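Local coordinates for cytochrome C2 (Rhodobacter capsulatus, PDB 1VYD), which carries electrons on a covalently bound heme c, serving as electron donor to the oxidized bacteriochlorophyll in photosynthetic purple bacteria, at residues 35-40 against 109-114; 81-86 against 92-97. The protein carries 1 engineered substitution. All coordinates share one frame; numbering follows the deposited sequence.

Contact 1 of 2, residues 35-40 against 109-114; sequences PNLYGV and AYLASV. With HEM (protoporphyrin IX containing Fe), chain C.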
loop_
_atom_site.group_PDB
_atom_site.type_symbol
_atom_site.label_atom_id
_atom_site.label_comp_id
_atom_site.label_asym_id
_atom_site.label_seq_id
_atom_site.Cartn_x
_atom_site.Cartn_y
_atom_site.Cartn_z
ATOM N N PRO A 35 -1.580 7.829 -0.705
ATOM C CA PRO A 35 -1.880 7.747 -2.103
ATOM C C PRO A 35 -2.978 6.750 -2.459
ATOM O O PRO A 35 -3.276 5.811 -1.668
ATOM C CB PRO A 35 -0.592 7.162 -2.681
ATOM C CG PRO A 35 0.162 6.519 -1.567
ATOM C CD PRO A 35 -0.286 7.211 -0.308
ATOM N N ASN A 36 -3.497 7.037 -3.665
ATOM C CA ASN A 36 -4.503 6.144 -4.264
ATOM C C ASN A 36 -4.021 4.704 -4.233
ATOM O O ASN A 36 -2.950 4.540 -4.794
ATOM C CB ASN A 36 -4.796 6.671 -5.673
ATOM C CG ASN A 36 -5.983 5.980 -6.349
ATOM O OD1 ASN A 36 -6.556 5.079 -5.703
ATOM N ND2 ASN A 36 -6.252 6.364 -7.596
ATOM N N LEU A 37 -4.804 3.685 -3.882
ATOM C CA LEU A 37 -4.329 2.308 -3.917
ATOM C C LEU A 37 -4.939 1.462 -5.028
ATOM O O LEU A 37 -4.424 0.368 -5.149
ATOM C CB LEU A 37 -4.602 1.648 -2.556
ATOM C CG LEU A 37 -3.811 2.231 -1.369
ATOM C CD1 LEU A 37 -4.002 1.455 -0.112
ATOM C CD2 LEU A 37 -2.283 2.250 -1.737
ATOM N N TYR A 38 -5.735 2.063 -5.932
ATOM C CA TYR A 38 -6.176 1.402 -7.145
ATOM C C TYR A 38 -4.976 1.045 -7.991
ATOM O O TYR A 38 -4.180 1.961 -8.198
ATOM C CB TYR A 38 -7.034 2.391 -8.038
ATOM C CG TYR A 38 -7.604 1.683 -9.275
ATOM C CD1 TYR A 38 -6.912 1.568 -10.480
ATOM C CD2 TYR A 38 -8.871 1.116 -9.187
ATOM C CE1 TYR A 38 -7.410 0.915 -11.588
ATOM C CE2 TYR A 38 -9.466 0.453 -10.261
ATOM C CZ TYR A 38 -8.702 0.369 -11.440
ATOM O OH TYR A 38 -9.286 -0.266 -12.483
ATOM N N GLY A 39 -4.794 -0.167 -8.466
ATOM C CA GLY A 39 -3.675 -0.587 -9.262
ATOM C C GLY A 39 -2.359 -0.635 -8.525
ATOM O O GLY A 39 -1.287 -0.709 -9.111
ATOM N N VAL A 40 -2.344 -0.694 -7.195
ATOM C CA VAL A 40 -1.031 -0.670 -6.463
ATOM C C VAL A 40 -0.405 -2.036 -6.555
ATOM O O VAL A 40 0.773 -2.143 -6.380
ATOM C CB VAL A 40 -1.175 -0.248 -4.997
ATOM C CG1 VAL A 40 -1.994 -1.302 -4.188
ATOM C CG2 VAL A 40 0.193 -0.146 -4.323
ATOM N N ALA A 109 -5.134 -9.348 -1.211
ATOM C CA ALA A 109 -5.962 -10.025 -2.219
ATOM C C ALA A 109 -7.095 -9.092 -2.649
ATOM O O ALA A 109 -7.465 -9.002 -3.811
ATOM C CB ALA A 109 -6.670 -11.267 -1.667
ATOM N N TYR A 110 -7.694 -8.387 -1.668
ATOM C CA TYR A 110 -8.728 -7.430 -2.021
ATOM C C TYR A 110 -8.149 -6.323 -2.932
ATOM O O TYR A 110 -8.855 -5.831 -3.809
ATOM C CB TYR A 110 -9.333 -6.822 -0.740
ATOM C CG TYR A 110 -10.204 -5.621 -1.012
ATOM C CD1 TYR A 110 -11.383 -5.787 -1.740
ATOM C CD2 TYR A 110 -9.853 -4.349 -0.622
ATOM C CE1 TYR A 110 -12.202 -4.716 -2.083
ATOM C CE2 TYR A 110 -10.667 -3.232 -0.879
ATOM C CZ TYR A 110 -11.786 -3.431 -1.670
ATOM O OH TYR A 110 -12.608 -2.350 -1.958
ATOM N N LEU A 111 -6.953 -5.792 -2.710
ATOM C CA LEU A 111 -6.413 -4.753 -3.585
ATOM C C LEU A 111 -6.143 -5.268 -5.002
ATOM O O LEU A 111 -6.424 -4.551 -5.975
ATOM C CB LEU A 111 -5.164 -4.066 -2.996
ATOM C CG LEU A 111 -5.374 -3.286 -1.687
ATOM C CD1 LEU A 111 -4.068 -2.998 -0.946
ATOM C CD2 LEU A 111 -6.072 -1.975 -1.986
ATOM N N ALA A 112 -5.724 -6.524 -5.182
ATOM C CA ALA A 112 -5.504 -7.094 -6.514
ATOM C C ALA A 112 -6.819 -7.315 -7.263
ATOM O O ALA A 112 -6.856 -7.213 -8.497
ATOM C CB ALA A 112 -4.823 -8.487 -6.467
ATOM N N SER A 113 -7.909 -7.595 -6.540
ATOM C CA SER A 113 -9.132 -7.959 -7.224
ATOM C C SER A 113 -9.934 -6.756 -7.682
ATOM O O SER A 113 -10.838 -6.893 -8.515
ATOM C CB SER A 113 -10.024 -8.787 -6.280
ATOM O OG SER A 113 -10.676 -7.888 -5.387
ATOM N N VAL A 114 -9.559 -5.585 -7.217
ATOM C CA VAL A 114 -10.363 -4.377 -7.394
ATOM C C VAL A 114 -10.258 -3.778 -8.772
ATOM O O VAL A 114 -11.152 -3.074 -9.216
ATOM C CB VAL A 114 -9.879 -3.409 -6.261
ATOM C CG1 VAL A 114 -8.989 -2.306 -6.789
ATOM C CG2 VAL A 114 -11.107 -2.913 -5.541
HETATM C CHA HEM C . 1.751 4.102 1.652
HETATM C CHB HEM C . -1.234 0.263 1.969
HETATM C CHC HEM C . -3.115 2.114 6.068
HETATM C CHD HEM C . -0.734 6.287 5.236
HETATM C C1A HEM C . 1.140 2.868 1.456
HETATM C C2A HEM C . 1.467 1.914 0.416
HETATM C C3A HEM C . 0.656 0.887 0.542
HETATM C C4A HEM C . -0.207 1.141 1.655
HETATM C CMA HEM C . 0.452 -0.444 -0.221
HETATM C CAA HEM C . 2.602 2.169 -0.635
HETATM C CBA HEM C . 2.003 2.844 -1.846
HETATM C CGA HEM C . 2.904 3.198 -3.010
HETATM O O1A HEM C . 4.125 2.868 -2.992
HETATM O O2A HEM C . 2.347 3.947 -3.848
HETATM C C1B HEM C . -1.974 0.495 3.112
HETATM C C2B HEM C . -2.923 -0.461 3.627
HETATM C C3B HEM C . -3.388 0.056 4.773
HETATM C C4B HEM C . -2.816 1.347 4.976
HETATM C CMB HEM C . -3.306 -1.805 2.918
HETATM C CAB HEM C . -4.340 -0.587 5.812
HETATM C CBB HEM C . -4.050 -1.855 6.289
HETATM C C1C HEM C . -2.620 3.411 6.167
HETATM C C2C HEM C . -3.044 4.360 7.188
HETATM C C3C HEM C . -2.380 5.479 6.978
HETATM C C4C HEM C . -1.534 5.304 5.810
HETATM C CMC HEM C . -4.118 3.996 8.229
HETATM C CAC HEM C . -2.328 6.776 7.812
HETATM C CBC HEM C . -2.470 6.807 9.178
HETATM C C1D HEM C . 0.110 6.054 4.166
HETATM C C2D HEM C . 1.138 6.966 3.738
HETATM C C3D HEM C . 1.821 6.362 2.747
HETATM C C4D HEM C . 1.285 5.033 2.572
HETATM C CMD HEM C . 1.302 8.375 4.330
HETATM C CAD HEM C . 3.045 6.848 1.975
HETATM C CBD HEM C . 4.297 6.220 2.690
HETATM C CGD HEM C . 5.566 7.022 2.645
HETATM O O1D HEM C . 6.434 6.596 3.447
HETATM O O2D HEM C . 5.655 8.112 1.998
HETATM N NA HEM C . 0.116 2.367 2.188
HETATM N NB HEM C . -1.958 1.598 3.908
HETATM N NC HEM C . -1.687 4.002 5.343
HETATM N ND HEM C . 0.231 4.858 3.466
HETATM FE FE HEM C . -0.810 3.210 3.736
#

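Contact 2 of 2, residues 81-86 against 92-97; sequences AFLKEK and AKTEMA. Engineered in segment 92-97: Glu95 (natural residue Gly). With HEM (protoporphyrin IX containing Fe), chain C.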
loop_
_atom_site.group_PDB
_atom_site.type_symbol
_atom_site.label_atom_id
_atom_site.label_comp_id
_atom_site.label_asym_id
_atom_site.label_seq_id
_atom_site.Cartn_x
_atom_site.Cartn_y
_atom_site.Cartn_z
ATOM N N ALA A 81 9.600 -1.570 9.542
ATOM C CA ALA A 81 10.597 -2.690 9.564
ATOM C C ALA A 81 10.817 -3.205 8.162
ATOM O O ALA A 81 11.874 -3.614 7.679
ATOM C CB ALA A 81 10.083 -3.830 10.449
ATOM N N PHE A 82 9.732 -3.225 7.347
ATOM C CA PHE A 82 9.829 -3.684 5.981
ATOM C C PHE A 82 10.880 -2.872 5.239
ATOM O O PHE A 82 11.719 -3.425 4.531
ATOM C CB PHE A 82 8.470 -3.495 5.315
ATOM C CG PHE A 82 8.443 -4.011 3.890
ATOM C CD1 PHE A 82 8.232 -5.360 3.679
ATOM C CD2 PHE A 82 8.605 -3.158 2.828
ATOM C CE1 PHE A 82 8.186 -5.844 2.388
ATOM C CE2 PHE A 82 8.574 -3.633 1.533
ATOM C CZ PHE A 82 8.359 -4.959 1.319
ATOM N N LEU A 83 10.730 -1.549 5.367
ATOM C CA LEU A 83 11.626 -0.669 4.618
ATOM C C LEU A 83 13.076 -0.889 5.048
ATOM O O LEU A 83 13.915 -1.046 4.137
ATOM C CB LEU A 83 11.122 0.771 4.693
ATOM C CG LEU A 83 9.784 0.979 3.956
ATOM C CD1 LEU A 83 9.216 2.395 4.177
ATOM C CD2 LEU A 83 9.873 0.752 2.440
ATOM N N LYS A 84 13.344 -0.929 6.362
ATOM C CA LYS A 84 14.721 -1.176 6.833
ATOM C C LYS A 84 15.346 -2.439 6.237
ATOM O O LYS A 84 16.453 -2.396 5.671
ATOM C CB LYS A 84 14.795 -1.316 8.367
ATOM C CG LYS A 84 14.044 -0.206 9.080
ATOM C CD LYS A 84 14.727 0.267 10.347
ATOM C CE LYS A 84 13.848 1.296 11.056
ATOM N NZ LYS A 84 12.647 0.499 11.498
ATOM N N GLU A 85 14.667 -3.556 6.274
ATOM C CA GLU A 85 15.090 -4.794 5.657
ATOM C C GLU A 85 15.307 -4.773 4.147
ATOM O O GLU A 85 16.414 -5.116 3.674
ATOM C CB GLU A 85 14.069 -5.895 6.032
ATOM C CG GLU A 85 14.655 -7.264 5.752
ATOM C CD GLU A 85 13.782 -8.437 6.139
ATOM O OE1 GLU A 85 13.331 -9.152 5.179
ATOM O OE2 GLU A 85 13.592 -8.634 7.392
ATOM N N LYS A 86 14.375 -4.310 3.291
ATOM C CA LYS A 86 14.594 -4.293 1.853
ATOM C C LYS A 86 15.716 -3.358 1.415
ATOM O O LYS A 86 16.358 -3.561 0.384
ATOM C CB LYS A 86 13.408 -3.829 0.979
ATOM C CG LYS A 86 12.156 -4.683 1.111
ATOM C CD LYS A 86 12.158 -5.767 0.066
ATOM C CE LYS A 86 11.334 -6.940 0.598
ATOM N NZ LYS A 86 11.882 -8.259 0.103
ATOM N N ALA A 92 16.041 3.760 7.418
ATOM C CA ALA A 92 14.864 3.874 6.569
ATOM C C ALA A 92 13.714 4.328 7.468
ATOM O O ALA A 92 13.543 3.773 8.561
ATOM C CB ALA A 92 14.385 2.587 5.895
ATOM N N LYS A 93 12.959 5.290 6.949
ATOM C CA LYS A 93 11.770 5.787 7.672
ATOM C C LYS A 93 10.528 5.716 6.771
ATOM O O LYS A 93 10.528 5.871 5.531
ATOM C CB LYS A 93 12.074 7.229 8.068
ATOM C CG LYS A 93 12.930 7.509 9.298
ATOM C CD LYS A 93 12.722 8.865 9.966
ATOM C CE LYS A 93 11.404 8.899 10.744
ATOM N NZ LYS A 93 10.623 10.169 10.704
ATOM N N THR A 94 9.350 5.633 7.381
ATOM C CA THR A 94 8.077 5.615 6.722
ATOM C C THR A 94 7.097 6.651 7.281
ATOM O O THR A 94 7.046 6.898 8.474
ATOM C CB THR A 94 7.396 4.222 6.890
ATOM O OG1 THR A 94 6.035 4.321 6.422
ATOM C CG2 THR A 94 7.361 3.966 8.380
ATOM N N GLU A 95 6.223 7.194 6.433
ATOM C CA GLU A 95 5.227 8.160 6.855
ATOM C C GLU A 95 3.945 7.419 7.230
ATOM O O GLU A 95 2.946 8.039 7.601
ATOM C CB GLU A 95 4.788 9.168 5.819
ATOM C CG GLU A 95 5.752 10.245 5.461
ATOM C CD GLU A 95 5.747 11.415 6.428
ATOM O OE1 GLU A 95 5.781 11.197 7.660
ATOM O OE2 GLU A 95 5.724 12.568 5.914
ATOM N N MET A 96 3.850 6.170 6.835
ATOM C CA MET A 96 2.589 5.445 7.088
ATOM C C MET A 96 2.679 4.997 8.552
ATOM O O MET A 96 3.362 4.053 8.843
ATOM C CB MET A 96 2.448 4.305 6.108
ATOM C CG MET A 96 1.253 3.411 6.566
ATOM S SD MET A 96 0.956 2.331 5.159
ATOM C CE MET A 96 0.323 0.888 6.012
ATOM N N ALA A 97 2.092 5.714 9.492
ATOM C CA ALA A 97 2.206 5.294 10.902
ATOM C C ALA A 97 0.913 4.585 11.337
ATOM O O ALA A 97 -0.012 5.154 11.943
ATOM C CB ALA A 97 2.406 6.491 11.826
HETATM C CHA HEM C . 1.751 4.102 1.652
HETATM C CHB HEM C . -1.234 0.263 1.969
HETATM C CHC HEM C . -3.115 2.114 6.068
HETATM C CHD HEM C . -0.734 6.287 5.236
HETATM C C1A HEM C . 1.140 2.868 1.456
HETATM C C2A HEM C . 1.467 1.914 0.416
HETATM C C3A HEM C . 0.656 0.887 0.542
HETATM C C4A HEM C . -0.207 1.141 1.655
HETATM C CMA HEM C . 0.452 -0.444 -0.221
HETATM C CAA HEM C . 2.602 2.169 -0.635
HETATM C CBA HEM C . 2.003 2.844 -1.846
HETATM C CGA HEM C . 2.904 3.198 -3.010
HETATM O O1A HEM C . 4.125 2.868 -2.992
HETATM O O2A HEM C . 2.347 3.947 -3.848
HETATM C C1B HEM C . -1.974 0.495 3.112
HETATM C C2B HEM C . -2.923 -0.461 3.627
HETATM C C3B HEM C . -3.388 0.056 4.773
HETATM C C4B HEM C . -2.816 1.347 4.976
HETATM C CMB HEM C . -3.306 -1.805 2.918
HETATM C CAB HEM C . -4.340 -0.587 5.812
HETATM C CBB HEM C . -4.050 -1.855 6.289
HETATM C C1C HEM C . -2.620 3.411 6.167
HETATM C C2C HEM C . -3.044 4.360 7.188
HETATM C C3C HEM C . -2.380 5.479 6.978
HETATM C C4C HEM C . -1.534 5.304 5.810
HETATM C CMC HEM C . -4.118 3.996 8.229
HETATM C CAC HEM C . -2.328 6.776 7.812
HETATM C CBC HEM C . -2.470 6.807 9.178
HETATM C C1D HEM C . 0.110 6.054 4.166
HETATM C C2D HEM C . 1.138 6.966 3.738
HETATM C C3D HEM C . 1.821 6.362 2.747
HETATM C C4D HEM C . 1.285 5.033 2.572
HETATM C CMD HEM C . 1.302 8.375 4.330
HETATM C CAD HEM C . 3.045 6.848 1.975
HETATM C CBD HEM C . 4.297 6.220 2.690
HETATM C CGD HEM C . 5.566 7.022 2.645
HETATM O O1D HEM C . 6.434 6.596 3.447
HETATM O O2D HEM C . 5.655 8.112 1.998
HETATM N NA HEM C . 0.116 2.367 2.188
HETATM N NB HEM C . -1.958 1.598 3.908
HETATM N NC HEM C . -1.687 4.002 5.343
HETATM N ND HEM C . 0.231 4.858 3.466
HETATM FE FE HEM C . -0.810 3.210 3.736
#

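Contact 1 of 2, residues 35-40 against 109-114
Leu37, Tyr38 and Val40 pack against Leu111 and Val114 in a buried, largely apolar contact between the loop after strand 26-28 and the end of the C-terminal helix 104-113, on the His17 side of the heme. No hydrogen bond crosses it. The loop is shaped by a type II turn from Leu37 to Val40, closed by Val40 N to Leu37 O, and by an Asx turn in which Asn36 OD1 accepts from Tyr38 N at 3.1 Å, the donor lying above the carbonyl plane. The turn brings both methyl branches of Leu111 into use: Leu37 CB touches CD2 of Leu111 at 4.0 Å, whereas Val40 CG1 meets its CD1 at 4.2 Å. Val40 also divides its branches, since CG2, anti to the backbone N, approaches the heme methyl CMA instead. Leu37 reaches past Leu111 to lay CD1 over the porphyrin rim, 3.7 Å from HEM CHB. Farther out, the Tyr38 bond to CB leaves the helix, yet with CG anti to the backbone N (chi1 -176°) the ring returns, its CD2 4.2 Å from Val114 CG1. Val114 O comes obliquely to the same ring, 4.0 Å from Tyr38 CE2. Pro35 also lies on the heme, with its CD 3.8 Å from HEM C3D, while its carbonyl accepts a bond from His17 ND1, so this residue helps orient the axial histidine. Replacing Pro35 with an alanine removes CG and CD, which would probably open a gap over the pyrrole edge and free the backbone to turn, making the carbonyl's grip on His17 less certain. Around the contact, Ile19 of strand 19-20 touches Tyr38, Leu111 and Val114, Ile27 of strand 26-28 backs Tyr38 and Val114, and Val40 rests on Ile72 of helix 69-77.

Contact 2 of 2, residues 81-86 against 92-97
Two flat groups lie near the packing of Leu83 and Ala92: the heme, beyond the 92-97 side, and the Phe82 ring, which sits on the helix without touching 92-97. Met96 lies over one face of the porphyrin and His17 takes the other as the second axial ligand; at the heme's edge the propionate oxygen O1D accepts a nearly straight bond (173°) from the backbone N of Glu95, 3.1 Å away. Glu95 is an engineered substitution for the natural glycine, and CB of its side chain lies near that propionate. The Phe82 ring has Lys86 CG above one face, 3.7 Å from the plane and offset toward the rim. Met96 is extended, with CG anti to the backbone N (chi1 170°), a shape that sets SD 2.4 Å from HEM FE. Its backbone N is tied to Thr94 OG1 at 2.9 Å in an ST turn, a second-shell bond that helps fix the loop bearing the iron ligand. Across the contact itself no hydrogen bond forms. Ala92 CB nestles against the helix, 3.9 Å from Leu83 CB and close to the Lys84 backbone. Leu83 then reaches along the loop, where its CD1 meets Thr94 CB at 3.7 Å, the two side chains crossing at about a right angle. Lys84 is bent at chi2 and chi4 and passes its aliphatic chain by the Ala92 carbonyl, CE 3.5 Å from O of Ala92. This is the loop carrying the methionine ligand in the cytochrome c fold, packed here against helix 79-87 mainly through Leu83 and Ala92. That helix also gives Pro79 to Thr94 and Met96. Helix 55-62 adds Leu60, which touches Leu83, and Ser56, which touches Ala92, and Tyr75 and Val76 of helix 69-77 flank Met96.

Contact 2 is nested within the chain loop that contact 1 closes, and the two lie on opposite sides of the molecular centre, their centres about 20 Å apart with no direct touch. The heme joins them: 35-40 serves the histidine face, while 92-97 supplies the methionine ligand to the other. Contact 1 is the more deeply buried, whereas contact 2 is partly buried and has lysine chains along its outer side. Both meet mainly through apolar side chains without a hydrogen bond between segments. Their loops reach the axial ligands differently, however: in 35-40 a backbone carbonyl holds the histidine, but in 92-97 the ligand belongs to the loop itself.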